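Porphyranase B (Zobellia galactanivorans, PDB 3JUU) hydrolyses the (1->4) linkages between beta-D-galactopyranose and alpha-L-galactopyranose-6-sulfate in porphyran, releasing mostly a sulfated disaccharide. Local coordinates at residues A[105-110]-A[206-211]; A[125-130]-A[142-147]; A[138-143]-A[231-236]; A[169-174]-A[212-217]. All blocks are in the same frame, centred on the assembly; numbering follows the deposited sequence.

In the fold
The four contacts lie close together in the jelly-roll beta-sandwich of this family 16 glycoside hydrolase, their centres about 8 to 12 Å apart. Contact 1 joins strands 108-115 and 202-210, and contact 2, nested inside its chain loop, joins strands 122-128 and 141-150. Contact 3 starts on the same strand 141-150, shares T142 and E143 with contact 2, and brings in the loop before strand 237-242. Contact 4 falls within the loop closed by contact 3 and stacks strand 166-174, neighbour of 141-150, over strand 213-218, neighbour of 202-210. Together they surround strand 141-150, which carries the nucleophile E143, with sheet partners, the opposing layer and a loop.

Contact 1 (A[105-110]-A[206-211]); sequences MTYGYY and VWWKSK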
# COMPACT_ATOMS: atom_id res chain seq x y z
N MET A 105 11.98 -7.51 -3.88
CA MET A 105 12.77 -8.29 -2.93
C MET A 105 11.88 -9.46 -2.41
O MET A 105 10.65 -9.45 -2.50
CB MET A 105 13.31 -7.33 -1.80
CG MET A 105 14.20 -7.94 -0.59
SD MET A 105 15.56 -8.92 -1.35
CE MET A 105 16.54 -7.55 -2.14
N THR A 106 12.55 -10.48 -1.86
CA THR A 106 11.85 -11.54 -1.09
C THR A 106 12.27 -11.43 0.37
O THR A 106 13.47 -11.46 0.67
CB THR A 106 12.17 -12.93 -1.67
OG1 THR A 106 12.07 -12.89 -3.11
CG2 THR A 106 11.13 -13.99 -1.15
N TYR A 107 11.28 -11.30 1.26
CA TYR A 107 11.46 -11.12 2.72
C TYR A 107 12.00 -9.75 3.07
O TYR A 107 12.46 -9.02 2.19
CB TYR A 107 12.32 -12.23 3.41
CG TYR A 107 11.93 -13.60 2.92
CD1 TYR A 107 10.62 -14.05 3.00
CD2 TYR A 107 12.86 -14.40 2.25
CE1 TYR A 107 10.24 -15.31 2.47
CE2 TYR A 107 12.50 -15.66 1.74
CZ TYR A 107 11.19 -16.09 1.89
OH TYR A 107 10.80 -17.30 1.35
N GLY A 108 11.92 -9.40 4.34
CA GLY A 108 12.48 -8.19 4.84
C GLY A 108 11.48 -7.36 5.64
O GLY A 108 10.39 -7.85 5.97
N TYR A 109 11.85 -6.12 6.02
CA TYR A 109 10.98 -5.28 6.83
C TYR A 109 10.63 -4.05 5.94
O TYR A 109 11.55 -3.40 5.40
CB TYR A 109 11.69 -4.84 8.17
CG TYR A 109 10.71 -4.10 9.06
CD1 TYR A 109 9.76 -4.85 9.82
CD2 TYR A 109 10.61 -2.67 9.09
CE1 TYR A 109 8.80 -4.22 10.56
CE2 TYR A 109 9.63 -2.04 9.87
CZ TYR A 109 8.70 -2.84 10.59
OH TYR A 109 7.77 -2.20 11.41
N TYR A 110 9.35 -3.68 5.86
CA TYR A 110 8.94 -2.63 4.92
C TYR A 110 8.06 -1.73 5.66
O TYR A 110 7.03 -2.19 6.22
CB TYR A 110 8.14 -3.26 3.76
CG TYR A 110 8.99 -4.23 2.99
CD1 TYR A 110 9.69 -3.77 1.84
CD2 TYR A 110 9.14 -5.57 3.38
CE1 TYR A 110 10.52 -4.65 1.13
CE2 TYR A 110 9.95 -6.40 2.70
CZ TYR A 110 10.66 -5.94 1.57
OH TYR A 110 11.46 -6.81 0.85
N VAL A 206 5.57 -3.91 8.08
CA VAL A 206 5.40 -5.36 8.08
C VAL A 206 6.77 -6.00 8.13
O VAL A 206 7.69 -5.67 7.33
CB VAL A 206 4.60 -5.87 6.87
CG1 VAL A 206 5.34 -5.56 5.51
CG2 VAL A 206 4.28 -7.39 7.03
N TRP A 207 6.92 -6.98 9.02
CA TRP A 207 8.08 -7.94 8.90
C TRP A 207 7.69 -9.14 8.11
O TRP A 207 6.91 -9.99 8.59
CB TRP A 207 8.61 -8.34 10.28
CG TRP A 207 9.90 -9.10 10.23
CD1 TRP A 207 10.78 -9.18 9.17
CD2 TRP A 207 10.44 -9.94 11.27
NE1 TRP A 207 11.86 -10.00 9.53
CE2 TRP A 207 11.65 -10.46 10.81
CE3 TRP A 207 9.99 -10.28 12.55
CZ2 TRP A 207 12.45 -11.36 11.59
CZ3 TRP A 207 10.81 -11.18 13.35
CH2 TRP A 207 11.99 -11.71 12.84
N TRP A 208 8.07 -9.15 6.83
CA TRP A 208 7.85 -10.29 5.99
C TRP A 208 9.01 -11.24 6.34
O TRP A 208 10.05 -11.26 5.66
CB TRP A 208 7.89 -9.84 4.52
CG TRP A 208 7.79 -10.92 3.51
CD1 TRP A 208 7.37 -12.21 3.69
CD2 TRP A 208 7.98 -10.75 2.09
NE1 TRP A 208 7.39 -12.88 2.48
CE2 TRP A 208 7.74 -12.00 1.48
CE3 TRP A 208 8.32 -9.62 1.28
CZ2 TRP A 208 7.87 -12.23 0.07
CZ3 TRP A 208 8.50 -9.86 -0.13
CH2 TRP A 208 8.26 -11.15 -0.71
N LYS A 209 8.82 -12.03 7.41
CA LYS A 209 9.89 -12.76 8.09
C LYS A 209 10.26 -13.99 7.30
O LYS A 209 11.45 -14.31 7.17
CB LYS A 209 9.42 -13.09 9.52
CG LYS A 209 10.39 -14.03 10.28
CD LYS A 209 9.69 -14.32 11.60
CE LYS A 209 10.63 -15.10 12.54
NZ LYS A 209 11.04 -16.38 11.95
N SER A 210 9.27 -14.73 6.81
CA SER A 210 9.51 -15.99 6.08
C SER A 210 8.34 -16.26 5.18
O SER A 210 7.37 -15.47 5.17
CB SER A 210 9.72 -17.17 7.05
OG SER A 210 8.46 -17.49 7.60
N LYS A 211 8.34 -17.40 4.47
CA LYS A 211 7.24 -17.68 3.54
C LYS A 211 5.91 -17.85 4.30
O LYS A 211 4.87 -17.73 3.71
CB LYS A 211 7.52 -18.98 2.75
CG LYS A 211 7.44 -20.23 3.70
CD LYS A 211 7.91 -21.53 3.00
CE LYS A 211 7.96 -22.64 4.09
NZ LYS A 211 8.12 -24.05 3.55
O HOH W 1 10.68 -18.91 4.06
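The shortest polar bond of this pair runs from W208 N to G108 O, 2.8 Å long and somewhat bent, with 136° at the hydrogen. G108 N returns a bond to W208 O, and Y110 and V206 close a second two-bond ring; Y109 and W207 stand between them as a non-hydrogen-bonded pair of the antiparallel ladder. Glycine suits position 108 because its backbone angles are unfavourable for a residue with a CB, and the Y110 hydroxyl fills the space beside its CA. That hydroxyl donates to Y107 O at 2.8 Å, coming from above the carbonyl plane. W208, with CG anti to the backbone N (chi1 175°), places one face of the indole against the backbone of T106 and Y107. Y107 N sits 3.2 Å above its plane, and Y107 CA makes a CH-pi contact 3.9 Å from the centroid of the five-membered ring. The Y107 ring then turns its edge to the same indole in a T-shaped pair, centroids 5.0 Å apart and planes at 65°, while T106 CG2 covers the centre of one face of the tyrosine. W208 NE1 is satisfied by F232 O. At the outer end a water joins Y107 OH to K211 N, 2.8 Å from that nitrogen. On one face of the sheet W207 CB meets the edge of the Y109 ring in plane, 3.7 Å from CD1; on the other, V206 lies with Y110 and W208. An antiparallel ladder that turns V206 toward L144 and I146 of the other layer is what a jelly-roll beta-sandwich, the fold of family 16, is built from.

Contact 2 (A[125-130]-A[142-147]); sequences FWLINE and TELDIQ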
# COMPACT_ATOMS: atom_id res chain seq x y z
N PHE A 125 -0.64 1.03 1.25
CA PHE A 125 0.79 0.72 1.21
C PHE A 125 0.85 -0.83 1.25
O PHE A 125 0.24 -1.42 2.20
CB PHE A 125 1.43 1.25 2.50
CG PHE A 125 2.91 0.97 2.61
CD1 PHE A 125 3.80 1.25 1.54
CD2 PHE A 125 3.46 0.40 3.80
CE1 PHE A 125 5.18 0.99 1.67
CE2 PHE A 125 4.85 0.16 3.94
CZ PHE A 125 5.71 0.40 2.89
N TRP A 126 1.46 -1.45 0.24
CA TRP A 126 1.32 -2.92 0.05
C TRP A 126 2.41 -3.48 -0.83
O TRP A 126 3.21 -2.69 -1.43
CB TRP A 126 -0.10 -3.33 -0.39
CG TRP A 126 -0.70 -2.58 -1.61
CD1 TRP A 126 -1.09 -1.26 -1.61
CD2 TRP A 126 -0.92 -3.08 -2.93
NE1 TRP A 126 -1.61 -0.95 -2.88
CE2 TRP A 126 -1.52 -2.04 -3.69
CE3 TRP A 126 -0.76 -4.36 -3.53
CZ2 TRP A 126 -1.85 -2.16 -5.07
CZ3 TRP A 126 -1.14 -4.53 -4.89
CH2 TRP A 126 -1.71 -3.41 -5.66
N LEU A 127 2.43 -4.82 -0.93
CA LEU A 127 3.44 -5.55 -1.73
C LEU A 127 2.66 -6.50 -2.58
O LEU A 127 1.66 -7.07 -2.10
CB LEU A 127 4.34 -6.42 -0.76
CG LEU A 127 5.37 -5.54 -0.00
CD1 LEU A 127 5.85 -6.13 1.36
CD2 LEU A 127 6.58 -5.35 -0.93
N ILE A 128 3.10 -6.74 -3.81
CA ILE A 128 2.48 -7.81 -4.60
C ILE A 128 3.59 -8.41 -5.46
O ILE A 128 4.53 -7.73 -5.82
CB ILE A 128 1.21 -7.25 -5.40
CG1 ILE A 128 0.40 -8.37 -6.05
CG2 ILE A 128 1.68 -6.20 -6.48
CD1 ILE A 128 -0.90 -7.98 -6.61
N ASN A 129 3.45 -9.68 -5.85
CA ASN A 129 4.36 -10.24 -6.81
C ASN A 129 3.86 -9.87 -8.22
O ASN A 129 2.80 -9.21 -8.37
CB ASN A 129 4.49 -11.77 -6.60
CG ASN A 129 3.28 -12.55 -7.11
OD1 ASN A 129 2.11 -12.08 -7.05
ND2 ASN A 129 3.55 -13.76 -7.68
N GLU A 130 4.57 -10.32 -9.22
CA GLU A 130 4.19 -9.98 -10.62
C GLU A 130 4.19 -11.31 -11.41
O GLU A 130 5.15 -11.66 -12.07
CB GLU A 130 5.19 -8.93 -11.15
CG GLU A 130 4.85 -7.55 -10.56
CD GLU A 130 5.76 -6.44 -11.04
OE1 GLU A 130 6.72 -6.75 -11.75
OE2 GLU A 130 5.53 -5.25 -10.67
N THR A 142 0.50 -13.40 -4.90
CA THR A 142 0.62 -13.27 -3.47
C THR A 142 0.59 -11.74 -3.29
O THR A 142 1.31 -11.01 -3.92
CB THR A 142 1.99 -13.83 -2.91
OG1 THR A 142 3.11 -13.17 -3.53
CG2 THR A 142 2.12 -15.30 -3.12
N GLU A 143 -0.32 -11.28 -2.44
CA GLU A 143 -0.44 -9.83 -2.15
C GLU A 143 -0.40 -9.68 -0.66
O GLU A 143 -1.14 -10.36 0.05
CB GLU A 143 -1.80 -9.33 -2.71
CG GLU A 143 -2.04 -7.82 -2.37
CD GLU A 143 -3.42 -7.37 -2.90
OE1 GLU A 143 -4.08 -8.10 -3.69
OE2 GLU A 143 -3.86 -6.27 -2.47
N LEU A 144 0.45 -8.75 -0.19
CA LEU A 144 0.62 -8.47 1.25
C LEU A 144 0.25 -6.96 1.46
O LEU A 144 0.99 -6.06 1.14
CB LEU A 144 2.11 -8.77 1.64
CG LEU A 144 2.43 -8.96 3.15
CD1 LEU A 144 3.93 -9.18 3.34
CD2 LEU A 144 1.92 -7.78 4.01
N ASP A 145 -0.95 -6.73 1.99
CA ASP A 145 -1.45 -5.36 2.27
C ASP A 145 -1.07 -4.90 3.67
O ASP A 145 -1.46 -5.51 4.68
CB ASP A 145 -2.98 -5.36 2.10
CG ASP A 145 -3.37 -5.85 0.71
OD1 ASP A 145 -2.93 -5.20 -0.28
OD2 ASP A 145 -4.02 -6.90 0.61
N ILE A 146 -0.31 -3.81 3.74
CA ILE A 146 0.23 -3.40 5.00
C ILE A 146 -0.77 -2.44 5.61
O ILE A 146 -1.18 -2.57 6.80
CB ILE A 146 1.64 -2.78 4.83
CG1 ILE A 146 2.52 -3.77 4.16
CG2 ILE A 146 2.20 -2.24 6.22
CD1 ILE A 146 3.70 -3.18 3.54
N GLN A 147 -1.23 -1.44 4.81
CA GLN A 147 -2.33 -0.62 5.27
C GLN A 147 -3.24 -0.29 4.08
O GLN A 147 -2.76 0.08 2.99
CB GLN A 147 -1.81 0.69 5.94
CG GLN A 147 -2.81 1.82 6.16
CD GLN A 147 -3.95 1.47 7.14
OE1 GLN A 147 -4.36 0.31 7.21
NE2 GLN A 147 -4.46 2.48 7.89
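Two carboxylates slant against the W126 indole, neither squarely over a face nor at an edge. E143 OE2 comes 3.8 Å from W126 CE3, its plane turned 42° from the ring, and D145 OD1 lies 3.7 Å from W126 CG, its plane turned 51°. At the indole's edge, in plane, sits I128 CD1. W126 CG is tucked between its own backbone N and carbonyl carbon (chi1 51°), which leans the ring over toward I128 and E143. E143, extended, stands up from this face, where its OE1 forms a salt bridge with R174 of the adjacent strand 166-174; its OE2 comes to 2.6 Å from D145 OD1. W126 also touches W54, a substrate-binding residue. On the opposite face the contacts across the pair are apolar: I146 CD1 leans obliquely on the F125 ring, 3.6 Å from CE2, and the L127 and L144 side chains run alongside one another. Branched and aromatic residues suit this interior, which V206 of strand 202-210 covers. N129 pairs with T142 through both backbone and side chain: N129 N bonds T142 O, and OD1 accepts T142 N at 3.0 Å from above the amide plane, while ND2 goes to R140 O. At the other end F125 O is gripped twice in its carbonyl plane, by I146 N at 2.9 Å and by Q147 N at 3.0 Å. These two residues facing one F125 form a classic beta bulge. E143, D145 and E148 follow the ExDxxE pattern of bulged family 16 active sites, in which the extra residue brings nucleophile and proton donor to the same side of the cleft.

Contact 3 (A[138-143]-A[231-236]); sequences DKRTTE and DFDIEM
R140 meets D231 edge-on: its NH1 and NH2 both point at D231 O, 2.9 Å and 3.1 Å away, and that oxygen lies in the guanidinium plane. NH2 also forms a salt bridge with D233 OD1 at 3.0 Å, the carboxylate turned 58° from the guanidinium. Over one flat face rests I234 CD1, 3.5 Å above the plane, so a long arginine with both a polar rim and apolar faces suits the spot; the ring of Y182 adds a cation-pi contact. R140 CG sits between its backbone N and carbonyl carbon (chi1 62°), and the extended chain beyond carries the head to the loop. T142 and F232 slide past each other in opposite directions, with T142 CB over the ring face, 3.9 Å from its centroid. M236 SD also packs against T142, 3.5 Å from OG1. That hydroxyl also reaches a water 2.9 Å away, which accepts a hydrogen bond from I234 N. A second water donates to D138 OD1 and, weakly, to D233 OD1. With R140 so near, D233 is probably kept ionised, and the loop 231-236 is tied by charge and carbonyl to R140, just before the strand that bears E143, and by apolar cover to T142 on that strand.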
# COMPACT_ATOMS: atom_id res chain seq x y z
N ASP A 138 4.97 -20.07 -9.66
CA ASP A 138 5.17 -18.67 -9.22
C ASP A 138 4.35 -17.65 -9.96
O ASP A 138 4.34 -16.49 -9.59
CB ASP A 138 6.63 -18.26 -9.27
CG ASP A 138 7.53 -19.04 -8.27
OD1 ASP A 138 7.01 -19.72 -7.33
OD2 ASP A 138 8.72 -18.89 -8.45
N LYS A 139 3.59 -18.07 -10.98
CA LYS A 139 2.64 -17.18 -11.67
C LYS A 139 1.42 -16.89 -10.79
O LYS A 139 0.62 -16.01 -11.12
CB LYS A 139 2.17 -17.85 -13.01
CG LYS A 139 3.29 -17.91 -14.11
CD LYS A 139 2.69 -18.49 -15.45
CE LYS A 139 3.72 -19.25 -16.23
NZ LYS A 139 4.82 -18.26 -16.69
N ARG A 140 1.20 -17.66 -9.73
CA ARG A 140 0.11 -17.41 -8.76
C ARG A 140 0.42 -16.04 -8.13
O ARG A 140 1.54 -15.57 -8.17
CB ARG A 140 0.09 -18.47 -7.64
CG ARG A 140 1.38 -18.47 -6.83
CD ARG A 140 1.46 -19.78 -5.99
NE ARG A 140 2.75 -19.91 -5.30
CZ ARG A 140 3.07 -19.43 -4.08
NH1 ARG A 140 2.22 -18.79 -3.33
NH2 ARG A 140 4.31 -19.61 -3.62
N THR A 141 -0.63 -15.40 -7.58
CA THR A 141 -0.51 -14.09 -6.97
C THR A 141 -0.37 -14.22 -5.47
O THR A 141 -1.12 -14.99 -4.84
CB THR A 141 -1.78 -13.29 -7.26
OG1 THR A 141 -1.83 -13.13 -8.69
CG2 THR A 141 -1.70 -11.88 -6.60
N THR A 142 0.50 -13.40 -4.90
CA THR A 142 0.62 -13.27 -3.47
C THR A 142 0.59 -11.74 -3.29
O THR A 142 1.31 -11.01 -3.92
CB THR A 142 1.99 -13.83 -2.91
OG1 THR A 142 3.11 -13.17 -3.53
CG2 THR A 142 2.12 -15.30 -3.12
N GLU A 143 -0.32 -11.28 -2.44
CA GLU A 143 -0.44 -9.83 -2.15
C GLU A 143 -0.40 -9.68 -0.66
O GLU A 143 -1.14 -10.36 0.05
CB GLU A 143 -1.80 -9.33 -2.71
CG GLU A 143 -2.04 -7.82 -2.37
CD GLU A 143 -3.42 -7.37 -2.90
OE1 GLU A 143 -4.08 -8.10 -3.69
OE2 GLU A 143 -3.86 -6.27 -2.47
N ASP A 231 2.29 -20.05 0.75
CA ASP A 231 3.67 -19.55 0.95
C ASP A 231 3.95 -18.20 0.22
O ASP A 231 3.76 -18.05 -1.00
CB ASP A 231 4.64 -20.51 0.33
CG ASP A 231 4.75 -21.84 1.09
OD1 ASP A 231 4.40 -21.87 2.29
OD2 ASP A 231 5.20 -22.83 0.42
N PHE A 232 4.45 -17.23 0.97
CA PHE A 232 4.89 -15.95 0.38
C PHE A 232 6.42 -16.03 0.17
O PHE A 232 7.17 -15.41 0.91
CB PHE A 232 4.49 -14.79 1.31
CG PHE A 232 3.03 -14.33 1.14
CD1 PHE A 232 2.06 -15.15 0.52
CD2 PHE A 232 2.65 -13.05 1.57
CE1 PHE A 232 0.69 -14.74 0.36
CE2 PHE A 232 1.26 -12.63 1.39
CZ PHE A 232 0.30 -13.46 0.73
N ASP A 233 6.86 -16.83 -0.83
CA ASP A 233 8.29 -16.98 -1.04
C ASP A 233 8.65 -16.47 -2.44
O ASP A 233 9.68 -16.93 -3.02
CB ASP A 233 8.70 -18.44 -0.86
CG ASP A 233 7.87 -19.38 -1.72
OD1 ASP A 233 6.96 -18.94 -2.45
OD2 ASP A 233 8.05 -20.62 -1.56
N ILE A 234 7.79 -15.58 -3.00
CA ILE A 234 8.00 -15.04 -4.39
C ILE A 234 8.38 -13.56 -4.23
O ILE A 234 7.80 -12.87 -3.38
CB ILE A 234 6.73 -15.18 -5.35
CG1 ILE A 234 6.21 -16.65 -5.41
CG2 ILE A 234 7.12 -14.74 -6.80
CD1 ILE A 234 4.82 -16.83 -5.82
N GLU A 235 9.31 -13.09 -5.04
CA GLU A 235 9.72 -11.66 -5.04
C GLU A 235 8.51 -10.74 -5.14
O GLU A 235 7.59 -10.99 -5.95
CB GLU A 235 10.65 -11.39 -6.29
CG GLU A 235 11.30 -10.01 -6.22
CD GLU A 235 12.19 -9.76 -7.45
OE1 GLU A 235 12.19 -10.62 -8.34
OE2 GLU A 235 12.76 -8.69 -7.58
N MET A 236 8.49 -9.69 -4.32
CA MET A 236 7.36 -8.76 -4.36
C MET A 236 7.85 -7.33 -4.52
O MET A 236 9.01 -7.03 -4.28
CB MET A 236 6.46 -8.89 -3.12
CG MET A 236 5.61 -10.17 -3.23
SD MET A 236 4.14 -10.16 -2.15
CE MET A 236 4.78 -10.65 -0.59
O HOH W 2 8.06 -20.22 -4.88
O HOH W 3 5.55 -13.92 -2.07

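Contact 4 (A[169-174]-A[212-217]); sequences SNTHSR and DEIIFF. With SO4 (sulfate ion), chain G.
S169 CB sits squarely over the F216 ring, 3.5 Å from its centroid and only 7° off the normal, and this CH-pi contact is the tight part of the pairing. OG stands beside the backbone N of S169 (chi1 -57°), so that CB sits over the ring centre while OG passes near F216 CD1 on its way to a hydrogen bond with I146 O. A small serine suits a place close over a phenylalanine face, for its polar end is satisfied within its own layer. T171 CG2 comes to the edge of the same ring, 4.3 Å from F216 CZ, and also meets I214 CG2 at 4.2 Å; the T171 hydroxyl turns instead to S187 O. The packing is otherwise thin, since the strand axes run 9.3 Å apart as members of two stacked layers, and the contact involves few residues.

Farther along segment 169-174 the chain leaves the other segment altogether. R174, extended from CG to NE, offers its guanidinium edge to a sulfate ion, probably from the crystallisation liquor. NE bonds O3 at 2.8 Å and NH2 bonds O2 at 2.9 Å, both nearly straight, and N175 ND2 holds the same ion. One strand thus presents apolar carbon to the sandwich interior at S169 and T171, and at R174 a guanidinium that bonds both E143 OE1, through a salt bridge from NH2, and a bound anion, consistent with a positively charged spot beside the active site.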
# COMPACT_ATOMS: atom_id res chain seq x y z
N SER A 169 -4.94 -4.68 7.52
CA SER A 169 -3.84 -5.39 6.84
C SER A 169 -4.39 -6.69 6.31
O SER A 169 -5.51 -7.14 6.72
CB SER A 169 -2.72 -5.72 7.83
OG SER A 169 -2.24 -4.50 8.46
N ASN A 170 -3.72 -7.24 5.31
CA ASN A 170 -4.27 -8.45 4.66
C ASN A 170 -3.22 -9.25 3.96
O ASN A 170 -2.09 -8.78 3.71
CB ASN A 170 -5.43 -8.05 3.69
CG ASN A 170 -6.57 -9.10 3.65
OD1 ASN A 170 -6.31 -10.30 3.78
ND2 ASN A 170 -7.80 -8.65 3.41
N THR A 171 -3.55 -10.52 3.67
CA THR A 171 -2.60 -11.36 2.87
C THR A 171 -3.51 -12.17 1.94
O THR A 171 -4.52 -12.69 2.38
CB THR A 171 -1.70 -12.33 3.75
OG1 THR A 171 -2.58 -13.13 4.57
CG2 THR A 171 -0.68 -11.51 4.75
N HIS A 172 -3.21 -12.20 0.65
CA HIS A 172 -4.08 -12.85 -0.30
C HIS A 172 -3.29 -13.85 -1.11
O HIS A 172 -2.18 -13.53 -1.53
CB HIS A 172 -4.65 -11.85 -1.33
CG HIS A 172 -5.47 -10.77 -0.71
ND1 HIS A 172 -6.74 -11.00 -0.23
CD2 HIS A 172 -5.19 -9.47 -0.44
CE1 HIS A 172 -7.25 -9.87 0.22
NE2 HIS A 172 -6.33 -8.93 0.11
N SER A 173 -3.95 -14.97 -1.43
CA SER A 173 -3.41 -15.92 -2.40
C SER A 173 -4.52 -16.09 -3.44
O SER A 173 -5.68 -16.42 -3.10
CB SER A 173 -3.10 -17.26 -1.70
OG SER A 173 -2.96 -18.27 -2.72
N ARG A 174 -4.21 -15.90 -4.72
CA ARG A 174 -5.21 -16.09 -5.79
C ARG A 174 -4.59 -16.36 -7.14
O ARG A 174 -3.32 -16.40 -7.22
CB ARG A 174 -6.14 -14.88 -5.91
CG ARG A 174 -5.36 -13.52 -6.20
CD ARG A 174 -6.35 -12.35 -6.47
NE ARG A 174 -5.58 -11.14 -6.74
CZ ARG A 174 -5.05 -10.38 -5.80
NH1 ARG A 174 -5.24 -10.64 -4.48
NH2 ARG A 174 -4.34 -9.35 -6.17
N ASP A 212 5.93 -18.11 5.63
CA ASP A 212 4.67 -18.31 6.31
C ASP A 212 4.51 -17.50 7.60
O ASP A 212 3.65 -17.86 8.42
CB ASP A 212 4.42 -19.80 6.63
CG ASP A 212 5.55 -20.45 7.39
OD1 ASP A 212 6.35 -19.78 8.06
OD2 ASP A 212 5.64 -21.70 7.31
N GLU A 213 5.26 -16.41 7.77
CA GLU A 213 5.18 -15.62 8.98
C GLU A 213 5.23 -14.17 8.59
O GLU A 213 6.25 -13.72 8.04
CB GLU A 213 6.40 -15.87 9.89
CG GLU A 213 6.54 -17.31 10.32
CD GLU A 213 7.87 -17.49 11.07
OE1 GLU A 213 8.89 -17.71 10.38
OE2 GLU A 213 7.86 -17.32 12.31
N ILE A 214 4.12 -13.44 8.84
CA ILE A 214 4.05 -12.04 8.42
C ILE A 214 3.67 -11.33 9.71
O ILE A 214 2.69 -11.70 10.30
CB ILE A 214 2.93 -11.87 7.36
CG1 ILE A 214 3.12 -12.82 6.12
CG2 ILE A 214 2.72 -10.37 7.00
CD1 ILE A 214 4.27 -12.51 5.24
N ILE A 215 4.41 -10.29 10.10
CA ILE A 215 4.17 -9.64 11.37
C ILE A 215 3.97 -8.16 11.15
O ILE A 215 4.82 -7.52 10.59
CB ILE A 215 5.37 -9.85 12.35
CG1 ILE A 215 5.49 -11.35 12.66
CG2 ILE A 215 5.12 -9.12 13.67
CD1 ILE A 215 6.53 -12.02 11.92
N PHE A 216 2.83 -7.65 11.58
CA PHE A 216 2.47 -6.23 11.26
C PHE A 216 2.79 -5.33 12.43
O PHE A 216 2.56 -5.72 13.59
CB PHE A 216 0.96 -6.13 10.93
CG PHE A 216 0.61 -6.78 9.61
CD1 PHE A 216 0.97 -6.16 8.41
CD2 PHE A 216 -0.06 -8.01 9.60
CE1 PHE A 216 0.73 -6.81 7.19
CE2 PHE A 216 -0.40 -8.63 8.37
CZ PHE A 216 -0.01 -8.00 7.18
N PHE A 217 3.26 -4.10 12.15
CA PHE A 217 3.59 -3.11 13.21
C PHE A 217 2.89 -1.81 12.90
O PHE A 217 2.75 -1.39 11.71
CB PHE A 217 5.09 -2.78 13.13
CG PHE A 217 5.94 -3.87 13.71
CD1 PHE A 217 6.48 -3.70 14.97
CD2 PHE A 217 6.14 -5.10 12.97
CE1 PHE A 217 7.24 -4.72 15.56
CE2 PHE A 217 6.97 -6.11 13.55
CZ PHE A 217 7.46 -5.90 14.86
S SO4 G . -4.69 -9.25 -9.89
O1 SO4 G . -5.46 -8.09 -10.20
O2 SO4 G . -3.59 -8.96 -8.98
O3 SO4 G . -5.64 -10.29 -9.44
O4 SO4 G . -3.91 -9.53 -11.07